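Local coordinates for N-acylhomoserine lactone dependent regulatory protein (Burkholderia cenocepacia, PDB 5L10) that probably acts as a LuxR-type, DNA-binding transcriptional regulator that responds to N-acylhomoserine lactones, represented here by its autoinducer-binding domain, at residues V92-F97 / G117-G122. Residues are numbered along the deposited sequence; the frame is centred on the assembly and turned at random.
Sequences VVWNAF and GWSHGG
W94 holds CG between its backbone N and carbonyl carbon (chi1 48°), and this swings the indole across the neighbouring strand, over G117 and up to S119. S119 turns OG beside its own backbone N (chi1 -69°), where the indole N-H meets it. The bond from W94 NE1 to S119 OG is 3.0 Å long and nearly straight at 176°. OG lies practically in the indole plane, so the bond uses the ring edge and helps fix the ring's rotation. S119 OG is also hydrogen-bonded to T133 on the next strand.

G117 has no side chain, and the indole lies on its backbone. G117 CA sits over the six-membered ring of W94, 3.5 Å from the centroid, a CH-pi contact. On the same face of the sheet, I81 of helix 80-87 touches W94 and S119. The W106 ring also meets W94.

The backbones pair antiparallel. V92 with S119 and W94 with G117 are hydrogen-bonded pairs, and each makes two bonds. V92 N to S119 O is 2.7 Å and G117 N to W94 O is 2.9 Å. V93 and W118 form the non-hydrogen-bonded pair between them. Their side chains share the other face, with V93 CG2 4.0 Å from W118 CD1. Helix 143-169 packs on W118 there.

Strand 92-95 is an outermost strand, within this chain, of a five-stranded antiparallel sheet. A bound glycerol, probably from crystallisation, lies about 5 Å from the S119 side chain. The helix-flanked sheet is the alpha-beta-alpha fold of LuxR-type autoinducer-binding domains, whose lactone pocket the W94 and S119 face probably borders.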
loop_
_atom_site.group_PDB
_atom_site.type_symbol
_atom_site.label_atom_id
_atom_site.label_comp_id
_atom_site.label_asym_id
_atom_site.label_seq_id
_atom_site.Cartn_x
_atom_site.Cartn_y
_atom_site.Cartn_z
ATOM N N VAL A 92 8.094 -9.721 -0.248
ATOM C CA VAL A 92 9.172 -10.701 -0.155
ATOM C C VAL A 92 8.695 -11.866 0.704
ATOM O O VAL A 92 8.360 -11.682 1.880
ATOM C CB VAL A 92 10.449 -10.081 0.431
ATOM C CG1 VAL A 92 11.482 -11.159 0.709
ATOM C CG2 VAL A 92 11.008 -9.041 -0.513
ATOM N N VAL A 93 8.667 -13.059 0.119
ATOM C CA VAL A 93 8.387 -14.296 0.841
ATOM C C VAL A 93 9.716 -14.964 1.161
ATOM O O VAL A 93 10.557 -15.144 0.271
ATOM C CB VAL A 93 7.485 -15.231 0.020
ATOM C CG1 VAL A 93 7.169 -16.497 0.803
ATOM C CG2 VAL A 93 6.213 -14.511 -0.389
ATOM N N TRP A 94 9.915 -15.334 2.424
ATOM C CA TRP A 94 11.194 -15.891 2.837
ATOM C C TRP A 94 10.990 -17.066 3.784
ATOM O O TRP A 94 9.940 -17.212 4.414
ATOM C CB TRP A 94 12.086 -14.821 3.482
ATOM C CG TRP A 94 11.408 -13.992 4.528
ATOM C CD1 TRP A 94 10.839 -12.763 4.359
ATOM C CD2 TRP A 94 11.245 -14.320 5.912
ATOM N NE1 TRP A 94 10.328 -12.308 5.552
ATOM C CE2 TRP A 94 10.565 -13.247 6.522
ATOM C CE3 TRP A 94 11.604 -15.421 6.696
ATOM C CZ2 TRP A 94 10.241 -13.240 7.877
ATOM C CZ3 TRP A 94 11.282 -15.412 8.039
ATOM C CH2 TRP A 94 10.603 -14.331 8.616
ATOM N N ASN A 95 12.028 -17.902 3.867
ATOM C CA ASN A 95 12.062 -19.103 4.696
ATOM C C ASN A 95 13.399 -19.134 5.420
ATOM O O ASN A 95 14.447 -19.235 4.777
ATOM C CB ASN A 95 11.878 -20.364 3.840
ATOM C CG ASN A 95 11.840 -21.652 4.662
ATOM O OD1 ASN A 95 12.583 -21.823 5.632
ATOM N ND2 ASN A 95 10.974 -22.572 4.261
ATOM N N ALA A 96 13.361 -19.076 6.753
ATOM C CA ALA A 96 14.596 -18.983 7.528
ATOM C C ALA A 96 15.518 -20.173 7.292
ATOM O O ALA A 96 16.742 -20.033 7.393
ATOM C CB ALA A 96 14.270 -18.843 9.016
ATOM N N PHE A 97 14.966 -21.344 6.973
ATOM C CA PHE A 97 15.808 -22.507 6.715
ATOM C C PHE A 97 16.400 -22.518 5.312
ATOM O O PHE A 97 17.313 -23.306 5.052
ATOM C CB PHE A 97 15.019 -23.804 6.931
ATOM C CG PHE A 97 14.538 -23.997 8.343
ATOM C CD1 PHE A 97 15.425 -24.325 9.358
ATOM C CD2 PHE A 97 13.194 -23.865 8.653
ATOM C CE1 PHE A 97 14.982 -24.504 10.656
ATOM C CE2 PHE A 97 12.745 -24.043 9.948
ATOM C CZ PHE A 97 13.639 -24.362 10.949
ATOM N N GLY A 117 7.977 -16.253 6.360
ATOM C CA GLY A 117 7.561 -14.872 6.475
ATOM C C GLY A 117 7.105 -14.263 5.165
ATOM O O GLY A 117 7.507 -14.691 4.082
ATOM N N TRP A 118 6.254 -13.249 5.287
ATOM C CA TRP A 118 5.799 -12.414 4.182
ATOM C C TRP A 118 6.086 -10.978 4.601
ATOM O O TRP A 118 5.548 -10.508 5.609
ATOM C CB TRP A 118 4.309 -12.640 3.915
ATOM C CG TRP A 118 3.723 -11.880 2.764
ATOM C CD1 TRP A 118 3.499 -12.353 1.506
ATOM C CD2 TRP A 118 3.255 -10.525 2.774
ATOM N NE1 TRP A 118 2.934 -11.373 0.725
ATOM C CE2 TRP A 118 2.773 -10.241 1.480
ATOM C CE3 TRP A 118 3.201 -9.523 3.749
ATOM C CZ2 TRP A 118 2.243 -8.993 1.132
ATOM C CZ3 TRP A 118 2.674 -8.283 3.404
ATOM C CH2 TRP A 118 2.201 -8.031 2.105
ATOM N N SER A 119 6.958 -10.291 3.865
ATOM C CA SER A 119 7.375 -8.946 4.239
ATOM C C SER A 119 7.167 -7.975 3.086
ATOM O O SER A 119 7.485 -8.289 1.935
ATOM C CB SER A 119 8.844 -8.924 4.671
ATOM O OG SER A 119 9.030 -9.602 5.899
ATOM N N HIS A 120 6.645 -6.789 3.401
ATOM C CA HIS A 120 6.470 -5.740 2.405
ATOM C C HIS A 120 6.863 -4.384 2.980
ATOM O O HIS A 120 6.475 -4.038 4.100
ATOM C CB HIS A 120 5.030 -5.670 1.894
ATOM C CG HIS A 120 4.814 -4.580 0.895
ATOM N ND1 HIS A 120 5.046 -4.749 -0.452
ATOM C CD2 HIS A 120 4.431 -3.292 1.051
ATOM C CE1 HIS A 120 4.795 -3.618 -1.085
ATOM N NE2 HIS A 120 4.415 -2.720 -0.195
ATOM N N GLY A 121 7.606 -3.609 2.194
ATOM C CA GLY A 121 8.114 -2.316 2.621
ATOM C C GLY A 121 7.401 -1.157 1.949
ATOM O O GLY A 121 6.996 -1.252 0.788
ATOM N N GLY A 122 7.262 -0.057 2.681
ATOM C CA GLY A 122 6.594 1.126 2.167
ATOM C C GLY A 122 7.289 2.393 2.621
ATOM O O GLY A 122 7.892 2.449 3.697
#